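Local coordinates for class I phosphodiesterase PDEB1 (Leishmania major, PDB 2R8Q), which belongs to the class I phosphodiesterase family and holds, in its all-helical catalytic domain, zinc and magnesium ions and the ligand 3-isobutyl-1-methylxanthine, at residues I17-E22 against F86-R91; M28-G33 against E50-P55; T39-N44 against L112-Y117; R93-P98 against D143-N148. All blocks are in the same frame, centred on the assembly; numbering follows the deposited sequence.

Contact 1. Residues I17-E22 against F86-R91; sequences IAVTPE and FILQCR
Gln89, on helix 80-92, reaches out to the N-terminal loop at Ile17 and makes the one direct hydrogen bond between the segments. Its NE2 donates to Ile17 O over 3.1 Å, with an N-H...O angle of 160°; the acceptor lies close to the amide plane of Gln89, whereas the donor is tilted out of the carbonyl plane. A bend at chi2 (-72°) turns the amide toward the loop. The other end of the same amide is tied in by water 1, which donates to Gln89 OE1 at 2.7 Å and, weakly, to Ile17 O. Arg92 NH1 also bonds to Ile17 O.

The apolar part is carried by Val19. Its CG1 touches Leu88 CD1 at 3.5 Å, the two side chains crossing at nearly a right angle, while CG2 lies against the Gln89 amide, 3.6 Å from NE2. Leu88 CD2 in turn sits over the guanidinium face of Arg91, which pairs with Asp57.

Just beyond, Thr20 caps the start of helix 21-28. Both ends of the Gln89 amide are engaged, which should hold its rotation, and this buried group, together with Arg92, holds the loop before helix 21-28 by its backbone carbonyls.

Contact 2. Residues M28-G33 against E50-P55; sequences MSIDFG and EKYSEP
Ile30 and Tyr52 mark the closest approach of the two backbones, their CA atoms 8.5 Å apart, so side chains have to bridge the gap. Residues 29-33 form an irregular loop after helix 21-28, and Gly33 takes a positive phi. On the other side, helix 45-51 has just ended: Tyr52 is the first residue to leave helical angles, and Glu54 stands at the N-cap position of helix 55-68. The contact thus joins the loop to the short connection between two successive helices at the surface of this all-helical domain.

Tyr52 spans the distance. With CG beside its backbone N (chi1 -71°), the ring extends to the loop and its hydroxyl donates to Asp31 O over 2.7 Å. That oxygen lies in the plane of the tyrosine ring, at its edge, although the hydroxyl stands 32° out of the carbonyl plane. Phe32 meets the same ring in an offset edge-to-face pair, its edge toward the tyrosine face, with centroids 5.6 Å apart and planes at 63°; CD2 of Phe32 is 4.0 Å from Tyr52 CZ. Ile30 adds its CG2 branch, 3.8 Å from Tyr52 CE2, and the same methyl lies over one face of the Phe32 ring. Farther in, Phe32 pairs edge-to-face with Phe38 and touches Val62 of helix 55-68, while Tyr52 rests on Ala58 of that helix and on Tyr36.

Contact 3. Residues T39-N44 against L112-Y117; sequences TSPGFN and LHTYLY
Thr114 presses its CG2 methyl against the backbone of the 39-44 loop, 3.6 Å from Thr39 O and 3.8 Å from Ser40 C. Its CB meets the ring of Pro41 at CG, at a distance of 4.1 Å. Beside it, Thr39 and His113 lie side by side and point the same way, with Thr39 CG2 3.7 Å from His113 CE1. Polar contact between the segments runs through water 2, which donates to Thr39 O at 2.8 Å and lies in the plane of the imidazole, 2.9 Å from His113 ND1.

Several groups hold these partners in place. Tyr117 CD1 sits over the centre of one face of the His113 ring. Thr114 OG1, at chi1 71°, turns back to Thr111 O in its own helix, which leaves the methyl to meet the loop; Thr39 OG1 similarly bonds to Asp37. The loop itself is shaped by a type I beta turn from Ser40 to Phe43 and by an ST turn in which Gly42 N donates to Ser40 OG at 3.0 Å. Gln110 NE2 fastens Ser40 O to the helix.

Around this interface, Trp331 of helix 330-348 packs on both Pro41 and Thr114, and Leu66 of helix 55-68 on both Thr39 and His113. The loop leading to helix 45-51 is therefore seated on helix 102-118, with helices 330-348 and 55-68 bordering the contact.

Contact 4. Residues R93-P98 against D143-N148; sequences RYRRVP and DHMGVN
Arg95 runs its extended chain alongside the backbone of His144, whose O lies 3.5 Å from CD, and ends on Asp143. There NE donates to Asp143 OD1 over 2.9 Å in a salt bridge, backed by a weak bond from NH2 to the same oxygen. The geometry is skewed: NE meets OD1 from above the carboxylate plane, and the two flat groups are turned 59° to each other. Met145 lies over one face of the guanidinium, though the close approach of its CG is doubtful. Water 3 gives OD1 a further donor at 2.7 Å and also reaches Arg93 O, which accepts a weak bond from Asp143 N. The second carboxylate oxygen, OD2, is bonded to His175 NE2.

Residues 93-97 and 143-146 run nearly parallel, 9° apart end to end. Water 4 stitches them, accepting from Arg95 N and donating to His144 O. Val97 packs its CG1 against the backbone, 3.8 Å from Met145 O, at the point of closest approach beside Gly146. Gly146 N donates to His144 ND1 at 2.9 Å in the ring plane, fixing the imidazole, which stacks on His100 of the ligand pocket; the His144 side chain is about 5 Å from the magnesium ion. The 143-148 loop follows the zinc ligands His140 and Asp141, and the contact lies beside the metal site of the HD phosphodiesterase domain.

In the fold
From the N terminus, contact 1 fastens the first modelled loop to helix 80-92 and closes a long, mostly helical stretch of chain. Contact 2 is nested inside it, closing the short excursion from helix 21-28 to the end of helix 45-51. Segment 39-44, between the two halves of contact 2, packs on helix 102-118, so contact 3 crosses both contact 1 and contact 2. Contact 4 starts directly after contact 1 ends, in the loop leaving helix 80-92, and joins it to the loop after helix 127-139; it also crosses contact 3, on the opposite side of the chain's centre. Contacts 1 and 3 thus tie the N-terminal part to helices 80-92 and 102-118, contact 2 closes that part on itself, and contact 4 lies near the metals.

Contact 1. Residues I17-E22 against F86-R91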
# COMPACT_ATOMS: atom_id res chain seq x y z
N ILE A 17 -8.48 -14.57 -6.71
CA ILE A 17 -9.80 -15.18 -6.75
C ILE A 17 -10.44 -14.86 -8.09
O ILE A 17 -10.85 -13.73 -8.35
CB ILE A 17 -10.69 -14.64 -5.62
CG1 ILE A 17 -10.00 -14.86 -4.27
CG2 ILE A 17 -12.04 -15.35 -5.64
CD1 ILE A 17 -10.77 -14.29 -3.09
N ALA A 18 -10.51 -15.86 -8.96
CA ALA A 18 -11.07 -15.69 -10.29
C ALA A 18 -12.56 -15.38 -10.29
O ALA A 18 -13.29 -15.74 -9.36
CB ALA A 18 -10.80 -16.93 -11.13
N VAL A 19 -12.99 -14.70 -11.34
CA VAL A 19 -14.40 -14.36 -11.53
C VAL A 19 -15.00 -15.58 -12.22
O VAL A 19 -14.45 -16.08 -13.20
CB VAL A 19 -14.57 -13.13 -12.44
CG1 VAL A 19 -16.04 -12.90 -12.76
CG2 VAL A 19 -13.98 -11.91 -11.75
N THR A 20 -16.12 -16.07 -11.71
CA THR A 20 -16.76 -17.25 -12.28
C THR A 20 -17.67 -16.91 -13.44
O THR A 20 -18.11 -15.77 -13.60
CB THR A 20 -17.60 -17.99 -11.23
OG1 THR A 20 -18.68 -17.16 -10.81
CG2 THR A 20 -16.74 -18.36 -10.02
N PRO A 21 -17.96 -17.90 -14.30
CA PRO A 21 -18.84 -17.67 -15.44
C PRO A 21 -20.22 -17.23 -14.96
O PRO A 21 -20.86 -16.38 -15.57
CB PRO A 21 -18.89 -19.03 -16.13
CG PRO A 21 -17.53 -19.58 -15.84
CD PRO A 21 -17.34 -19.24 -14.39
N GLU A 22 -20.66 -17.83 -13.85
CA GLU A 22 -21.96 -17.51 -13.28
C GLU A 22 -22.04 -16.03 -12.91
O GLU A 22 -23.06 -15.38 -13.14
CB GLU A 22 -22.23 -18.36 -12.04
CG GLU A 22 -22.53 -19.83 -12.33
CD GLU A 22 -21.29 -20.66 -12.62
OE1 GLU A 22 -21.44 -21.88 -12.86
OE2 GLU A 22 -20.16 -20.12 -12.61
N PHE A 86 -12.80 -7.12 -14.98
CA PHE A 86 -12.26 -5.93 -14.30
C PHE A 86 -13.37 -5.25 -13.50
O PHE A 86 -13.19 -4.94 -12.32
CB PHE A 86 -11.68 -4.96 -15.33
CG PHE A 86 -11.25 -3.64 -14.74
CD1 PHE A 86 -10.08 -3.54 -13.99
CD2 PHE A 86 -12.02 -2.50 -14.94
CE1 PHE A 86 -9.68 -2.32 -13.45
CE2 PHE A 86 -11.63 -1.27 -14.40
CZ PHE A 86 -10.47 -1.19 -13.66
N ILE A 87 -14.51 -5.02 -14.13
CA ILE A 87 -15.63 -4.38 -13.45
C ILE A 87 -16.02 -5.18 -12.21
O ILE A 87 -16.24 -4.61 -11.13
CB ILE A 87 -16.84 -4.25 -14.40
CG1 ILE A 87 -16.49 -3.30 -15.54
CG2 ILE A 87 -18.07 -3.76 -13.63
CD1 ILE A 87 -17.51 -3.29 -16.67
N LEU A 88 -16.09 -6.50 -12.34
CA LEU A 88 -16.48 -7.34 -11.21
C LEU A 88 -15.41 -7.43 -10.12
O LEU A 88 -15.73 -7.57 -8.95
CB LEU A 88 -16.85 -8.75 -11.69
CG LEU A 88 -18.12 -8.80 -12.54
CD1 LEU A 88 -18.31 -10.20 -13.10
CD2 LEU A 88 -19.32 -8.39 -11.69
N GLN A 89 -14.13 -7.34 -10.51
CA GLN A 89 -13.06 -7.38 -9.53
C GLN A 89 -13.10 -6.07 -8.74
O GLN A 89 -12.82 -6.05 -7.54
CB GLN A 89 -11.70 -7.55 -10.21
CG GLN A 89 -11.45 -8.97 -10.76
CD GLN A 89 -11.20 -10.00 -9.67
OE1 GLN A 89 -11.36 -9.73 -8.48
NE2 GLN A 89 -10.82 -11.21 -10.08
N CYS A 90 -13.46 -4.98 -9.41
CA CYS A 90 -13.58 -3.69 -8.73
C CYS A 90 -14.76 -3.76 -7.75
O CYS A 90 -14.64 -3.39 -6.58
CB CYS A 90 -13.81 -2.56 -9.74
SG CYS A 90 -12.36 -2.03 -10.69
N ARG A 91 -15.89 -4.24 -8.24
CA ARG A 91 -17.09 -4.33 -7.42
C ARG A 91 -16.85 -5.09 -6.12
O ARG A 91 -17.34 -4.70 -5.05
CB ARG A 91 -18.22 -5.00 -8.22
CG ARG A 91 -19.58 -4.94 -7.54
CD ARG A 91 -20.66 -5.59 -8.39
NE ARG A 91 -20.51 -7.04 -8.43
CZ ARG A 91 -21.36 -7.86 -9.06
NH1 ARG A 91 -22.41 -7.36 -9.69
NH2 ARG A 91 -21.17 -9.17 -9.03
O HOH W 1 -10.50 -11.07 -6.30

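Contact 2. Residues M28-G33 against E50-P55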
# COMPACT_ATOMS: atom_id res chain seq x y z
N MET A 28 -24.61 -10.08 -17.53
CA MET A 28 -25.04 -10.05 -18.92
C MET A 28 -26.52 -10.39 -19.11
O MET A 28 -27.09 -10.09 -20.16
CB MET A 28 -24.18 -10.99 -19.77
CG MET A 28 -22.70 -10.61 -19.79
SD MET A 28 -22.42 -8.85 -20.13
CE MET A 28 -22.72 -8.78 -21.89
N SER A 29 -27.14 -11.00 -18.11
CA SER A 29 -28.55 -11.36 -18.21
C SER A 29 -29.46 -10.16 -17.93
O SER A 29 -30.65 -10.19 -18.23
CB SER A 29 -28.89 -12.49 -17.23
OG SER A 29 -28.88 -12.03 -15.90
N ILE A 30 -28.89 -9.09 -17.37
CA ILE A 30 -29.67 -7.90 -17.07
C ILE A 30 -30.22 -7.27 -18.35
O ILE A 30 -29.46 -6.93 -19.26
CB ILE A 30 -28.82 -6.84 -16.33
CG1 ILE A 30 -28.39 -7.37 -14.96
CG2 ILE A 30 -29.62 -5.54 -16.18
CD1 ILE A 30 -29.52 -7.58 -13.97
N ASP A 31 -31.53 -7.11 -18.41
CA ASP A 31 -32.17 -6.52 -19.58
C ASP A 31 -32.64 -5.09 -19.30
O ASP A 31 -33.57 -4.88 -18.51
CB ASP A 31 -33.35 -7.39 -20.03
CG ASP A 31 -34.12 -6.78 -21.18
OD1 ASP A 31 -33.49 -6.17 -22.07
OD2 ASP A 31 -35.36 -6.92 -21.21
N PHE A 32 -32.00 -4.13 -19.94
CA PHE A 32 -32.35 -2.72 -19.76
C PHE A 32 -33.38 -2.31 -20.79
O PHE A 32 -34.11 -1.33 -20.60
CB PHE A 32 -31.13 -1.82 -19.91
CG PHE A 32 -30.07 -2.04 -18.87
CD1 PHE A 32 -28.85 -2.59 -19.21
CD2 PHE A 32 -30.31 -1.67 -17.55
CE1 PHE A 32 -27.86 -2.78 -18.25
CE2 PHE A 32 -29.33 -1.85 -16.58
CZ PHE A 32 -28.10 -2.40 -16.93
N GLY A 33 -33.44 -3.06 -21.89
CA GLY A 33 -34.36 -2.73 -22.96
C GLY A 33 -33.84 -1.46 -23.60
O GLY A 33 -32.69 -1.40 -24.06
N GLU A 50 -33.41 0.98 -7.74
CA GLU A 50 -34.71 0.70 -7.16
C GLU A 50 -35.51 -0.36 -7.90
O GLU A 50 -36.21 -1.16 -7.27
CB GLU A 50 -35.54 1.99 -7.09
CG GLU A 50 -36.91 1.82 -6.47
CD GLU A 50 -37.71 3.11 -6.43
OE1 GLU A 50 -37.98 3.67 -7.52
OE2 GLU A 50 -38.06 3.56 -5.32
N LYS A 51 -35.38 -0.40 -9.22
CA LYS A 51 -36.15 -1.35 -10.02
C LYS A 51 -35.62 -2.76 -10.22
O LYS A 51 -36.42 -3.70 -10.30
CB LYS A 51 -36.46 -0.71 -11.38
CG LYS A 51 -37.24 0.60 -11.23
CD LYS A 51 -37.58 1.22 -12.57
CE LYS A 51 -38.35 2.52 -12.38
NZ LYS A 51 -38.77 3.13 -13.67
N TYR A 52 -34.31 -2.94 -10.29
CA TYR A 52 -33.76 -4.28 -10.50
C TYR A 52 -33.55 -5.09 -9.22
O TYR A 52 -32.99 -4.59 -8.24
CB TYR A 52 -32.45 -4.19 -11.30
CG TYR A 52 -32.69 -3.82 -12.75
CD1 TYR A 52 -32.87 -2.48 -13.13
CD2 TYR A 52 -32.81 -4.80 -13.73
CE1 TYR A 52 -33.17 -2.14 -14.45
CE2 TYR A 52 -33.11 -4.47 -15.05
CZ TYR A 52 -33.29 -3.14 -15.40
OH TYR A 52 -33.62 -2.82 -16.70
N SER A 53 -34.00 -6.34 -9.25
CA SER A 53 -33.88 -7.23 -8.10
C SER A 53 -32.42 -7.52 -7.73
O SER A 53 -32.13 -7.91 -6.60
CB SER A 53 -34.60 -8.55 -8.37
OG SER A 53 -33.99 -9.25 -9.45
N GLU A 54 -31.53 -7.35 -8.70
CA GLU A 54 -30.09 -7.55 -8.49
C GLU A 54 -29.44 -6.23 -8.88
O GLU A 54 -28.82 -6.11 -9.94
CB GLU A 54 -29.58 -8.68 -9.39
CG GLU A 54 -30.14 -10.06 -9.09
CD GLU A 54 -29.67 -10.62 -7.77
OE1 GLU A 54 -28.76 -10.03 -7.15
OE2 GLU A 54 -30.20 -11.68 -7.35
N PRO A 55 -29.59 -5.20 -8.03
CA PRO A 55 -29.02 -3.88 -8.30
C PRO A 55 -27.51 -3.82 -8.52
O PRO A 55 -27.04 -3.00 -9.31
CB PRO A 55 -29.50 -3.05 -7.10
CG PRO A 55 -29.57 -4.07 -6.00
CD PRO A 55 -30.19 -5.26 -6.69

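Contact 3. Residues T39-N44 against L112-Y117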
# COMPACT_ATOMS: atom_id res chain seq x y z
N THR A 39 -25.50 7.41 -21.76
CA THR A 39 -24.63 8.50 -22.19
C THR A 39 -25.22 9.87 -21.84
O THR A 39 -24.59 10.90 -22.10
CB THR A 39 -24.39 8.48 -23.72
OG1 THR A 39 -25.58 8.88 -24.40
CG2 THR A 39 -23.99 7.10 -24.19
N SER A 40 -26.41 9.89 -21.25
CA SER A 40 -27.08 11.14 -20.92
C SER A 40 -26.86 11.69 -19.51
O SER A 40 -26.81 10.93 -18.54
CB SER A 40 -28.58 11.00 -21.15
OG SER A 40 -29.28 12.15 -20.71
N PRO A 41 -26.74 13.02 -19.38
CA PRO A 41 -26.55 13.64 -18.06
C PRO A 41 -27.78 13.38 -17.20
O PRO A 41 -27.73 13.44 -15.97
CB PRO A 41 -26.38 15.12 -18.40
CG PRO A 41 -25.76 15.09 -19.75
CD PRO A 41 -26.56 14.01 -20.45
N GLY A 42 -28.90 13.08 -17.87
CA GLY A 42 -30.15 12.83 -17.18
C GLY A 42 -30.33 11.42 -16.66
O GLY A 42 -31.33 11.12 -16.00
N PHE A 43 -29.39 10.53 -16.97
CA PHE A 43 -29.47 9.15 -16.50
C PHE A 43 -29.51 9.16 -14.98
O PHE A 43 -28.71 9.84 -14.33
CB PHE A 43 -28.26 8.34 -16.98
CG PHE A 43 -28.16 7.00 -16.33
CD1 PHE A 43 -29.11 6.01 -16.57
CD2 PHE A 43 -27.12 6.72 -15.44
CE1 PHE A 43 -29.03 4.77 -15.94
CE2 PHE A 43 -27.03 5.48 -14.81
CZ PHE A 43 -27.99 4.50 -15.05
N ASN A 44 -30.45 8.41 -14.40
CA ASN A 44 -30.61 8.34 -12.95
C ASN A 44 -30.30 6.93 -12.44
O ASN A 44 -31.12 6.02 -12.56
CB ASN A 44 -32.04 8.74 -12.58
CG ASN A 44 -32.27 8.76 -11.08
OD1 ASN A 44 -31.38 8.44 -10.29
ND2 ASN A 44 -33.48 9.13 -10.67
N LEU A 112 -18.39 11.01 -15.91
CA LEU A 112 -17.23 11.42 -16.69
C LEU A 112 -17.49 11.22 -18.17
O LEU A 112 -17.03 12.00 -19.00
CB LEU A 112 -15.98 10.64 -16.26
CG LEU A 112 -15.43 11.07 -14.89
CD1 LEU A 112 -14.29 10.14 -14.49
CD2 LEU A 112 -14.95 12.51 -14.97
N HIS A 113 -18.23 10.17 -18.52
CA HIS A 113 -18.54 9.93 -19.92
C HIS A 113 -19.33 11.14 -20.42
O HIS A 113 -19.05 11.66 -21.49
CB HIS A 113 -19.35 8.64 -20.09
CG HIS A 113 -19.61 8.27 -21.52
ND1 HIS A 113 -20.53 8.94 -22.30
CD2 HIS A 113 -19.07 7.31 -22.31
CE1 HIS A 113 -20.54 8.40 -23.51
NE2 HIS A 113 -19.67 7.42 -23.54
N THR A 114 -20.30 11.61 -19.63
CA THR A 114 -21.08 12.76 -20.07
C THR A 114 -20.22 14.02 -20.22
O THR A 114 -20.47 14.84 -21.09
CB THR A 114 -22.29 13.07 -19.14
OG1 THR A 114 -21.83 13.60 -17.89
CG2 THR A 114 -23.10 11.81 -18.90
N TYR A 115 -19.20 14.17 -19.37
CA TYR A 115 -18.34 15.34 -19.47
C TYR A 115 -17.48 15.27 -20.72
O TYR A 115 -17.29 16.28 -21.41
CB TYR A 115 -17.42 15.44 -18.24
CG TYR A 115 -18.12 15.77 -16.94
CD1 TYR A 115 -17.41 15.75 -15.74
CD2 TYR A 115 -19.47 16.11 -16.90
CE1 TYR A 115 -18.03 16.05 -14.53
CE2 TYR A 115 -20.10 16.42 -15.69
CZ TYR A 115 -19.37 16.39 -14.51
OH TYR A 115 -19.98 16.67 -13.31
N LEU A 116 -16.97 14.08 -21.01
CA LEU A 116 -16.12 13.87 -22.17
C LEU A 116 -16.85 13.99 -23.50
O LEU A 116 -16.36 14.64 -24.43
CB LEU A 116 -15.48 12.49 -22.11
CG LEU A 116 -14.40 12.27 -21.04
CD1 LEU A 116 -14.05 10.78 -20.99
CD2 LEU A 116 -13.18 13.12 -21.35
N TYR A 117 -18.02 13.39 -23.60
CA TYR A 117 -18.73 13.40 -24.86
C TYR A 117 -19.90 14.36 -25.00
O TYR A 117 -20.04 15.00 -26.03
CB TYR A 117 -19.09 11.95 -25.21
CG TYR A 117 -17.82 11.11 -25.25
CD1 TYR A 117 -17.54 10.17 -24.26
CD2 TYR A 117 -16.85 11.34 -26.23
CE1 TYR A 117 -16.31 9.49 -24.24
CE2 TYR A 117 -15.63 10.67 -26.21
CZ TYR A 117 -15.36 9.75 -25.22
OH TYR A 117 -14.14 9.12 -25.20
O HOH W 2 -22.01 11.32 -23.01

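Contact 4. Residues R93-P98 against D143-N148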
# COMPACT_ATOMS: atom_id res chain seq x y z
N ARG A 93 -14.35 -5.19 -4.32
CA ARG A 93 -13.57 -4.44 -3.35
C ARG A 93 -14.23 -3.21 -2.74
O ARG A 93 -13.59 -2.46 -2.00
CB ARG A 93 -12.21 -4.10 -3.96
CG ARG A 93 -11.37 -5.37 -4.18
CD ARG A 93 -10.09 -5.10 -4.96
NE ARG A 93 -9.23 -6.28 -5.04
CZ ARG A 93 -9.51 -7.38 -5.74
NH1 ARG A 93 -10.64 -7.49 -6.43
NH2 ARG A 93 -8.64 -8.38 -5.75
N TYR A 94 -15.51 -3.00 -3.05
CA TYR A 94 -16.24 -1.89 -2.46
C TYR A 94 -17.07 -2.46 -1.32
O TYR A 94 -17.68 -3.54 -1.44
CB TYR A 94 -17.13 -1.18 -3.48
CG TYR A 94 -16.32 -0.29 -4.40
CD1 TYR A 94 -15.89 -0.74 -5.64
CD2 TYR A 94 -15.89 0.96 -3.96
CE1 TYR A 94 -15.03 0.03 -6.43
CE2 TYR A 94 -15.03 1.73 -4.74
CZ TYR A 94 -14.60 1.26 -5.97
OH TYR A 94 -13.70 2.00 -6.71
N ARG A 95 -17.08 -1.75 -0.21
CA ARG A 95 -17.80 -2.17 0.98
C ARG A 95 -19.23 -1.67 1.02
O ARG A 95 -19.62 -0.78 0.26
CB ARG A 95 -17.05 -1.69 2.23
CG ARG A 95 -15.60 -2.14 2.30
CD ARG A 95 -14.98 -1.77 3.64
NE ARG A 95 -13.60 -2.25 3.77
CZ ARG A 95 -12.89 -2.18 4.89
NH1 ARG A 95 -13.43 -1.66 5.98
NH2 ARG A 95 -11.64 -2.64 4.92
N ARG A 96 -20.02 -2.23 1.93
CA ARG A 96 -21.41 -1.84 2.07
C ARG A 96 -21.57 -0.62 2.96
O ARG A 96 -22.22 -0.68 4.00
CB ARG A 96 -22.23 -3.01 2.63
CG ARG A 96 -22.24 -4.24 1.73
CD ARG A 96 -23.23 -5.27 2.24
NE ARG A 96 -23.21 -6.49 1.42
CZ ARG A 96 -22.18 -7.32 1.34
NH1 ARG A 96 -21.07 -7.06 2.02
NH2 ARG A 96 -22.25 -8.40 0.57
N VAL A 97 -20.97 0.49 2.53
CA VAL A 97 -21.07 1.76 3.25
C VAL A 97 -22.15 2.57 2.55
O VAL A 97 -22.48 2.30 1.39
CB VAL A 97 -19.73 2.52 3.25
CG1 VAL A 97 -18.71 1.77 4.08
CG2 VAL A 97 -19.23 2.69 1.83
N PRO A 98 -22.73 3.58 3.23
CA PRO A 98 -23.79 4.41 2.64
C PRO A 98 -23.49 5.15 1.34
O PRO A 98 -24.35 5.22 0.46
CB PRO A 98 -24.13 5.39 3.77
CG PRO A 98 -23.78 4.62 5.01
CD PRO A 98 -22.47 3.98 4.62
N ASP A 143 -12.10 -0.14 -1.74
CA ASP A 143 -12.02 -0.52 -0.33
C ASP A 143 -12.17 0.63 0.66
O ASP A 143 -11.62 0.59 1.77
CB ASP A 143 -10.71 -1.29 -0.09
CG ASP A 143 -10.67 -1.98 1.26
OD1 ASP A 143 -11.67 -2.61 1.65
OD2 ASP A 143 -9.61 -1.91 1.93
N HIS A 144 -12.90 1.66 0.26
CA HIS A 144 -13.16 2.80 1.15
C HIS A 144 -13.94 2.20 2.33
O HIS A 144 -14.81 1.35 2.14
CB HIS A 144 -14.00 3.85 0.41
CG HIS A 144 -13.98 5.20 1.05
ND1 HIS A 144 -14.56 5.46 2.27
CD2 HIS A 144 -13.45 6.37 0.63
CE1 HIS A 144 -14.40 6.74 2.57
NE2 HIS A 144 -13.73 7.31 1.59
N MET A 145 -13.62 2.65 3.54
CA MET A 145 -14.25 2.13 4.74
C MET A 145 -15.34 3.03 5.32
O MET A 145 -15.87 2.75 6.39
CB MET A 145 -13.17 1.86 5.79
CG MET A 145 -12.11 0.88 5.31
SD MET A 145 -10.55 0.91 6.24
CE MET A 145 -9.39 1.35 4.94
N GLY A 146 -15.68 4.11 4.62
CA GLY A 146 -16.71 5.00 5.12
C GLY A 146 -16.23 6.11 6.04
O GLY A 146 -17.04 6.81 6.65
N VAL A 147 -14.91 6.26 6.17
CA VAL A 147 -14.35 7.33 7.00
C VAL A 147 -13.31 8.07 6.17
O VAL A 147 -12.68 7.47 5.30
CB VAL A 147 -13.70 6.78 8.29
CG1 VAL A 147 -14.76 6.14 9.18
CG2 VAL A 147 -12.61 5.77 7.95
N ASN A 148 -13.15 9.37 6.42
CA ASN A 148 -12.18 10.16 5.66
C ASN A 148 -10.74 10.04 6.18
O ASN A 148 -10.49 9.39 7.18
CB ASN A 148 -12.60 11.63 5.59
CG ASN A 148 -12.80 12.26 6.96
OD1 ASN A 148 -12.16 11.86 7.94
ND2 ASN A 148 -13.67 13.26 7.03
O HOH W 3 -12.79 -4.66 0.23
O HOH W 4 -15.91 0.77 -0.36